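Long-range contacts in plasmid pRiA4b Orf3-like domain-containing protein (Methanosarcina mazei, PDB 2I1S), which is of unknown function but belongs to the plasmid pRiA4b ORF-3-like family, whose fold is built here on a mixed beta sheet: residues A[9-14]-A[115-120]; A[21-26]-A[132-137]; A[52-57]-A[65-70]. All coordinates share one frame; numbering follows the deposited sequence.

Interaction 1: A[9-14]-A[115-120]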
# COMPACT_ATOMS: atom_id res chain seq x y z
N TYR A 9 -7.36 0.30 -13.67
CA TYR A 9 -5.97 0.68 -13.46
C TYR A 9 -5.21 -0.50 -12.83
O TYR A 9 -5.57 -0.94 -11.73
CB TYR A 9 -5.92 1.92 -12.57
CG TYR A 9 -6.46 3.22 -13.21
CD1 TYR A 9 -7.07 3.20 -14.48
CD2 TYR A 9 -6.35 4.45 -12.53
CE1 TYR A 9 -7.54 4.38 -15.08
CE2 TYR A 9 -6.82 5.63 -13.11
CZ TYR A 9 -7.42 5.59 -14.40
OH TYR A 9 -7.91 6.76 -14.99
N HIS A 10 -4.18 -1.00 -13.52
CA HIS A 10 -3.23 -1.99 -12.98
C HIS A 10 -2.10 -1.27 -12.24
O HIS A 10 -1.23 -0.61 -12.88
CB HIS A 10 -2.67 -2.89 -14.09
CG HIS A 10 -3.72 -3.55 -14.93
ND1 HIS A 10 -3.69 -4.90 -15.24
CD2 HIS A 10 -4.84 -3.06 -15.51
CE1 HIS A 10 -4.74 -5.20 -15.99
NE2 HIS A 10 -5.46 -4.11 -16.16
N LEU A 11 -2.12 -1.39 -10.90
CA LEU A 11 -1.24 -0.63 -10.02
C LEU A 11 -0.21 -1.54 -9.40
O LEU A 11 -0.56 -2.64 -9.00
CB LEU A 11 -2.07 0.02 -8.89
CG LEU A 11 -3.15 1.02 -9.32
CD1 LEU A 11 -3.92 1.52 -8.09
CD2 LEU A 11 -2.59 2.22 -10.17
N LYS A 12 1.05 -1.11 -9.32
CA LYS A 12 1.95 -1.79 -8.39
C LYS A 12 2.08 -0.96 -7.13
O LYS A 12 2.11 0.27 -7.19
CB LYS A 12 3.32 -2.03 -8.99
CG LYS A 12 4.18 -2.99 -8.18
CD LYS A 12 5.54 -3.12 -8.82
CE LYS A 12 6.45 -3.88 -7.87
NZ LYS A 12 7.88 -3.91 -8.28
N LEU A 13 2.09 -1.65 -5.99
CA LEU A 13 2.25 -1.04 -4.67
C LEU A 13 3.47 -1.63 -4.01
O LEU A 13 3.53 -2.86 -3.84
CB LEU A 13 1.06 -1.33 -3.77
CG LEU A 13 -0.35 -1.18 -4.37
CD1 LEU A 13 -1.38 -1.49 -3.31
CD2 LEU A 13 -0.57 0.18 -4.98
N SER A 14 4.45 -0.80 -3.67
CA SER A 14 5.66 -1.29 -3.02
C SER A 14 5.96 -0.54 -1.73
O SER A 14 5.94 0.69 -1.69
CB SER A 14 6.88 -1.29 -3.97
OG SER A 14 7.58 -0.05 -4.01
N VAL A 115 3.07 3.97 -5.32
CA VAL A 115 1.93 3.51 -6.14
C VAL A 115 2.30 3.87 -7.57
O VAL A 115 2.56 5.03 -7.89
CB VAL A 115 0.57 4.15 -5.71
CG1 VAL A 115 -0.57 3.58 -6.53
CG2 VAL A 115 0.30 3.99 -4.20
N ARG A 116 2.40 2.86 -8.41
CA ARG A 116 2.75 3.07 -9.80
C ARG A 116 1.66 2.46 -10.69
O ARG A 116 1.36 1.29 -10.57
CB ARG A 116 4.13 2.46 -10.07
CG ARG A 116 4.43 2.20 -11.53
CD ARG A 116 5.16 3.38 -12.18
NE ARG A 116 6.48 3.60 -11.58
CZ ARG A 116 7.64 3.30 -12.17
NH1 ARG A 116 7.68 2.77 -13.40
NH2 ARG A 116 8.77 3.56 -11.52
N LEU A 117 1.06 3.30 -11.53
CA LEU A 117 0.23 2.84 -12.66
C LEU A 117 1.07 2.15 -13.75
O LEU A 117 1.96 2.76 -14.34
CB LEU A 117 -0.54 4.02 -13.28
CG LEU A 117 -1.57 3.77 -14.38
CD1 LEU A 117 -2.82 3.02 -13.88
CD2 LEU A 117 -1.94 5.09 -15.04
N GLU A 118 0.80 0.87 -14.01
CA GLU A 118 1.50 0.18 -15.10
C GLU A 118 0.67 0.11 -16.38
O GLU A 118 1.21 0.27 -17.47
CB GLU A 118 1.95 -1.22 -14.68
CG GLU A 118 3.12 -1.22 -13.70
CD GLU A 118 3.47 -2.61 -13.17
OE1 GLU A 118 2.56 -3.47 -13.07
OE2 GLU A 118 4.67 -2.83 -12.85
N LYS A 119 -0.64 -0.15 -16.24
CA LYS A 119 -1.54 -0.34 -17.40
C LYS A 119 -2.94 0.14 -17.07
O LYS A 119 -3.43 -0.05 -15.95
CB LYS A 119 -1.64 -1.82 -17.77
CG LYS A 119 -0.37 -2.50 -18.22
CD LYS A 119 -0.24 -3.91 -17.59
CE LYS A 119 -1.31 -4.87 -18.11
NZ LYS A 119 -0.73 -6.16 -18.63
N ILE A 120 -3.57 0.77 -18.06
CA ILE A 120 -4.99 1.08 -18.04
C ILE A 120 -5.63 0.15 -19.07
O ILE A 120 -5.27 0.19 -20.25
CB ILE A 120 -5.26 2.56 -18.46
CG1 ILE A 120 -4.65 3.55 -17.44
CG2 ILE A 120 -6.76 2.82 -18.64
CD1 ILE A 120 -4.99 5.02 -17.72
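Tyr9 and Ile120 lie side by side on one face of the sheet formed by antiparallel strands 9-14 and 115-120, with CE1 of Tyr9 3.7 Å from CD1 of Ile120. Leu117 meets the same tyrosine nearer its root: its CD1 comes within 3.5 Å of Tyr9 CB and approaches the ring obliquely. That methyl is shared, since it also touches CD2 of Leu11 at 3.8 Å; with CG of Leu117 anti to its backbone N (chi1 -174°), the branch reaches between the two residues of the other strand. Further along this face, CD2 of Leu13 packs on both methyls of Val115, the two side chains running alongside each other. On the other face, the chain of Lys119 bends so that its CE sits over one face of the His10 imidazole, 4.1 Å from the ring centroid, a CH-pi contact.

Behind these side chains stands the backbone pairing, and it illustrates how one extra residue is absorbed by a sheet. His10 N donates to Lys119 O at 2.7 Å, whereas His10 O receives Glu118 N at 2.8 Å and, weakly, Lys119 N at 3.4 Å. Glu118 and Lys119 thus both stand against His10, a classic beta bulge. Beyond it the register has shifted by one, and Lys12 and Arg116 exchange a regular pair of bonds through N and O. The polar ends of three side chains have partners beyond the two segments: Glu118 forms a salt bridge with Arg25, Arg116 with Glu100, and Lys12 NZ bonds to Gln21.

The two strands lie inside the sheet, with strand 22-29 beside 9-14 and strand 100-105 beside 115-120, while helix 34-44 covers the apolar face, where Leu37 meets Leu11 and Ile41 meets Leu13 and Val115.

Interaction 2: A[21-26]-A[132-137]; sequences QIWRRI and CTAGKR
Trp23 lays its indole across the backbone of the facing strand, with Gly135 CA 3.8 Å from the centroid of the six-membered ring and Lys136 N over the same face. With CG between the backbone N and the carbonyl carbon (chi1 62°), the ring swings over the neighbouring strand, where CZ3 also touches Ala134 CB at 3.8 Å. Arg25 NH2 lies above the opposite face, offset toward the rim; the charge of Arg25 is paired with Glu118.

Arg24 works from the other side of the sheet. Its NH1 and NH2 converge end-on upon one atom, Arg137 O, at 3.0 and 2.9 Å, and NH2 also donates to Trp23 O. That carbonyl takes Lys136 N from the opposite face of its plane, at 2.8 Å. With an alanine in place of Arg24, Arg137 O would probably lose both of these donors and Trp23 O one of its two. Gly135 suits the place facing Arg24, because a CB would collide with Arg24 CD and Trp23 O. Arg24 NE reaches Val44 O, and Phe181 supplies a cation-pi partner.

Toward the other end, Arg25 N donates to Ala134 O at 2.7 Å, and Ile26 CG2 packs on Cys132 CB. Strand 132-136 is thereby paired antiparallel with 22-26 as the outermost strand on this side of the chain's mixed sheet.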
# COMPACT_ATOMS: atom_id res chain seq x y z
N GLN A 21 12.18 -6.47 -1.86
CA GLN A 21 10.95 -5.70 -1.98
C GLN A 21 9.64 -6.41 -1.57
O GLN A 21 9.39 -7.54 -1.92
CB GLN A 21 10.87 -5.13 -3.39
CG GLN A 21 9.70 -4.23 -3.63
CD GLN A 21 9.68 -3.69 -5.02
OE1 GLN A 21 9.45 -4.42 -5.98
NE2 GLN A 21 9.95 -2.41 -5.15
N ILE A 22 8.84 -5.74 -0.75
CA ILE A 22 7.51 -6.21 -0.42
C ILE A 22 6.57 -5.46 -1.37
O ILE A 22 6.59 -4.23 -1.40
CB ILE A 22 7.12 -5.88 1.06
CG1 ILE A 22 8.15 -6.43 2.09
CG2 ILE A 22 5.71 -6.31 1.36
CD1 ILE A 22 7.94 -5.85 3.49
N TRP A 23 5.79 -6.20 -2.18
CA TRP A 23 4.90 -5.56 -3.17
C TRP A 23 3.66 -6.38 -3.42
O TRP A 23 3.62 -7.58 -3.10
CB TRP A 23 5.60 -5.27 -4.51
CG TRP A 23 6.11 -6.54 -5.24
CD1 TRP A 23 7.33 -7.12 -5.09
CD2 TRP A 23 5.37 -7.38 -6.14
NE1 TRP A 23 7.42 -8.23 -5.84
CE2 TRP A 23 6.23 -8.45 -6.49
CE3 TRP A 23 4.05 -7.37 -6.65
CZ2 TRP A 23 5.84 -9.49 -7.37
CZ3 TRP A 23 3.67 -8.39 -7.53
CH2 TRP A 23 4.59 -9.43 -7.91
N ARG A 24 2.65 -5.70 -3.97
CA ARG A 24 1.36 -6.28 -4.42
C ARG A 24 0.96 -5.66 -5.74
O ARG A 24 1.25 -4.48 -6.02
CB ARG A 24 0.24 -5.98 -3.42
CG ARG A 24 0.66 -6.07 -2.00
CD ARG A 24 0.75 -7.50 -1.65
NE ARG A 24 0.84 -7.78 -0.20
CZ ARG A 24 1.92 -8.28 0.37
NH1 ARG A 24 1.88 -8.61 1.62
NH2 ARG A 24 3.04 -8.44 -0.32
N ARG A 25 0.31 -6.44 -6.58
CA ARG A 25 -0.26 -5.86 -7.80
C ARG A 25 -1.77 -5.97 -7.68
O ARG A 25 -2.29 -7.01 -7.33
CB ARG A 25 0.32 -6.53 -9.08
CG ARG A 25 1.28 -5.62 -9.82
CD ARG A 25 1.90 -6.24 -11.10
NE ARG A 25 3.18 -6.76 -10.67
CZ ARG A 25 4.37 -6.26 -10.93
NH1 ARG A 25 4.55 -5.24 -11.74
NH2 ARG A 25 5.41 -6.84 -10.38
N ILE A 26 -2.47 -4.86 -7.88
CA ILE A 26 -3.93 -4.86 -7.80
C ILE A 26 -4.53 -4.16 -9.01
O ILE A 26 -3.87 -3.31 -9.62
CB ILE A 26 -4.48 -4.17 -6.49
CG1 ILE A 26 -4.19 -2.66 -6.49
CG2 ILE A 26 -4.01 -4.93 -5.22
CD1 ILE A 26 -4.85 -1.84 -5.31
N CYS A 132 -6.51 -8.60 -6.43
CA CYS A 132 -5.06 -8.68 -6.24
C CYS A 132 -4.56 -9.82 -7.08
O CYS A 132 -4.97 -10.96 -6.90
CB CYS A 132 -4.71 -8.89 -4.76
SG CYS A 132 -2.94 -9.00 -4.40
N THR A 133 -3.70 -9.51 -8.03
CA THR A 133 -3.25 -10.53 -8.95
C THR A 133 -1.96 -11.26 -8.53
O THR A 133 -1.74 -12.39 -8.97
CB THR A 133 -3.09 -9.99 -10.38
OG1 THR A 133 -2.06 -8.97 -10.42
CG2 THR A 133 -4.43 -9.46 -10.94
N ALA A 134 -1.12 -10.60 -7.73
CA ALA A 134 0.23 -11.05 -7.39
C ALA A 134 0.85 -10.22 -6.26
O ALA A 134 0.43 -9.08 -5.98
CB ALA A 134 1.15 -11.00 -8.66
N GLY A 135 1.85 -10.77 -5.60
CA GLY A 135 2.55 -10.05 -4.53
C GLY A 135 3.76 -10.83 -4.08
O GLY A 135 3.90 -11.99 -4.40
N LYS A 136 4.66 -10.19 -3.35
CA LYS A 136 5.78 -10.91 -2.76
C LYS A 136 5.96 -10.38 -1.34
O LYS A 136 5.89 -9.18 -1.13
CB LYS A 136 7.05 -10.66 -3.56
CG LYS A 136 7.96 -11.84 -3.70
CD LYS A 136 7.44 -12.86 -4.66
CE LYS A 136 8.27 -14.12 -4.60
NZ LYS A 136 9.35 -14.26 -5.70
N ARG A 137 6.18 -11.31 -0.40
CA ARG A 137 6.62 -11.09 0.98
C ARG A 137 5.45 -10.75 1.89
O ARG A 137 4.44 -10.22 1.44
CB ARG A 137 7.73 -10.06 1.09
CG ARG A 137 8.90 -10.32 0.16
CD ARG A 137 10.13 -9.65 0.64
NE ARG A 137 10.68 -10.29 1.82
CZ ARG A 137 11.47 -9.68 2.70
NH1 ARG A 137 11.78 -8.40 2.55
NH2 ARG A 137 11.96 -10.37 3.75

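Interaction 3: A[52-57]-A[65-70]; sequences LHEFEM and LDKIGA
Phe55 and Ile68 pair through their backbones, exchanging two almost straight hydrogen bonds: Phe55 N to Ile68 O and Ile68 N to Phe55 O are each 2.8 Å. Met57 and Asp66 repeat the pattern two residues on, with Met57 N giving to Asp66 O at 3.0 Å and Asp66 N to Met57 O at 2.7 Å. Between the two pairs, Glu56 and Lys67 form a non-hydrogen-bonded pair, and CA-H...O contacts, such as Lys67 CA to Phe55 O, fill in the spacing. Ile68 O also lies at the edge of the Phe55 ring, in its plane.

Apolar contact across the strands is modest. CB of Phe55 and CB of Ile68 stand 4.2 Å apart, and Leu65 lays CD1 against the backbone of Met57. Beyond the hairpin, Phe34 meets the Phe55 ring edge-to-face, and Leu37 and Ile41 of helix 34-44 pack against it, while Ile68 also reaches Phe34.

Charged groups occupy the other face. Glu54, whose CG sits between the backbone N and the carbonyl carbon (chi1 77°), brings its carboxylate across the Lys67 chain, OE2 lying 3.0 Å from CE. The ammonium itself stays farther off, Lys67 NZ being 4.5 Å from Glu54 OE2 and 4.4 Å from Glu56 OE2, beyond salt-bridge range for both. On the face of Phe55, Asp66 OD2 bonds to Tyr93 OH.

The chemistry therefore divides the hairpin: the backbone bonds hold its two strands together, the phenylalanine face joins the helix-covered interior, and on the other face the lysine, set between two glutamates, probably adds a diffuse electrostatic attraction to the packing of its methylenes against Glu54.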
# COMPACT_ATOMS: atom_id res chain seq x y z
N LEU A 52 -3.07 7.78 10.87
CA LEU A 52 -3.27 8.76 9.81
C LEU A 52 -2.59 8.30 8.53
O LEU A 52 -1.64 7.53 8.57
CB LEU A 52 -2.78 10.16 10.26
CG LEU A 52 -3.44 10.70 11.53
CD1 LEU A 52 -2.94 12.09 11.86
CD2 LEU A 52 -4.98 10.70 11.45
N HIS A 53 -3.13 8.76 7.40
CA HIS A 53 -2.52 8.54 6.08
C HIS A 53 -2.58 9.79 5.17
O HIS A 53 -3.31 10.73 5.44
CB HIS A 53 -3.13 7.31 5.39
CG HIS A 53 -4.39 7.61 4.68
ND1 HIS A 53 -5.63 7.51 5.29
CD2 HIS A 53 -4.62 8.06 3.43
CE1 HIS A 53 -6.56 7.86 4.43
NE2 HIS A 53 -5.98 8.22 3.30
N GLU A 54 -1.77 9.81 4.11
CA GLU A 54 -1.96 10.77 3.04
C GLU A 54 -1.24 10.33 1.78
O GLU A 54 -0.33 9.51 1.87
CB GLU A 54 -1.59 12.21 3.45
CG GLU A 54 -0.13 12.52 3.50
CD GLU A 54 0.11 14.03 3.61
OE1 GLU A 54 -0.90 14.77 3.66
OE2 GLU A 54 1.29 14.46 3.64
N PHE A 55 -1.71 10.83 0.64
CA PHE A 55 -1.07 10.67 -0.64
C PHE A 55 -0.37 12.00 -1.00
O PHE A 55 -0.86 13.08 -0.64
CB PHE A 55 -2.08 10.34 -1.74
CG PHE A 55 -2.93 9.11 -1.46
CD1 PHE A 55 -2.58 7.87 -2.00
CD2 PHE A 55 -4.11 9.21 -0.69
CE1 PHE A 55 -3.37 6.74 -1.75
CE2 PHE A 55 -4.90 8.09 -0.43
CZ PHE A 55 -4.51 6.83 -0.98
N GLU A 56 0.78 11.88 -1.66
CA GLU A 56 1.43 12.99 -2.35
C GLU A 56 1.51 12.62 -3.83
O GLU A 56 2.05 11.58 -4.19
CB GLU A 56 2.87 13.16 -1.86
CG GLU A 56 3.06 13.89 -0.54
CD GLU A 56 4.54 14.06 -0.19
OE1 GLU A 56 5.43 13.73 -1.04
OE2 GLU A 56 4.80 14.54 0.95
N MET A 57 0.98 13.47 -4.69
CA MET A 57 1.03 13.22 -6.15
C MET A 57 1.10 14.55 -6.91
O MET A 57 0.48 15.54 -6.49
CB MET A 57 -0.20 12.38 -6.56
CG MET A 57 -0.24 11.92 -7.99
SD MET A 57 -1.29 10.48 -8.25
CE MET A 57 -0.47 9.93 -9.71
N LEU A 65 2.75 19.54 -6.89
CA LEU A 65 2.57 18.39 -6.00
C LEU A 65 1.39 18.64 -5.05
O LEU A 65 1.43 19.54 -4.22
CB LEU A 65 3.87 18.16 -5.19
CG LEU A 65 4.04 16.88 -4.32
CD1 LEU A 65 4.29 15.61 -5.15
CD2 LEU A 65 5.15 17.04 -3.27
N ASP A 66 0.32 17.86 -5.20
CA ASP A 66 -0.85 17.94 -4.31
C ASP A 66 -0.76 16.94 -3.16
O ASP A 66 -0.32 15.81 -3.36
CB ASP A 66 -2.16 17.65 -5.08
CG ASP A 66 -2.55 18.78 -6.02
OD1 ASP A 66 -1.98 19.90 -5.93
OD2 ASP A 66 -3.47 18.55 -6.84
N LYS A 67 -1.18 17.36 -1.97
CA LYS A 67 -1.37 16.45 -0.85
C LYS A 67 -2.84 16.05 -0.79
O LYS A 67 -3.73 16.92 -0.77
CB LYS A 67 -0.97 17.12 0.46
CG LYS A 67 0.52 17.18 0.77
CD LYS A 67 0.73 17.34 2.29
CE LYS A 67 2.21 17.20 2.75
NZ LYS A 67 3.06 18.36 2.32
N ILE A 68 -3.11 14.75 -0.73
CA ILE A 68 -4.49 14.25 -0.73
C ILE A 68 -4.74 13.37 0.50
O ILE A 68 -3.98 12.45 0.75
CB ILE A 68 -4.82 13.47 -2.05
CG1 ILE A 68 -4.47 14.30 -3.28
CG2 ILE A 68 -6.25 12.99 -2.08
CD1 ILE A 68 -4.09 13.43 -4.48
N GLY A 69 -5.77 13.67 1.28
CA GLY A 69 -6.02 12.93 2.50
C GLY A 69 -7.37 13.24 3.08
O GLY A 69 -8.22 13.86 2.43
N ALA A 70 -7.59 12.79 4.32
CA ALA A 70 -8.90 12.91 4.94
C ALA A 70 -9.40 14.34 5.04
O ALA A 70 -8.64 15.27 5.30
CB ALA A 70 -8.91 12.23 6.31

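All three contacts belong to one mixed sheet. Interactions 1 and 2 are close, their centres 11 Å apart, because strands 7-15 and 22-29 are neighbours; a salt bridge from Glu118 to Arg25 and the Lys12-Gln21 pair link them directly. Interaction 3 lies farther across, centred about 17 Å from interaction 1 and 22 Å from interaction 2, on the opposite side of the chain's centre from the latter. Along the chain, the segments of interactions 1 and 2 alternate, whereas hairpin 52-57/65-70 is nested inside the loops both close. The sheet thus combines a local hairpin with pairings more than 100 residues apart, and helix 34-44 packs against all three contacts.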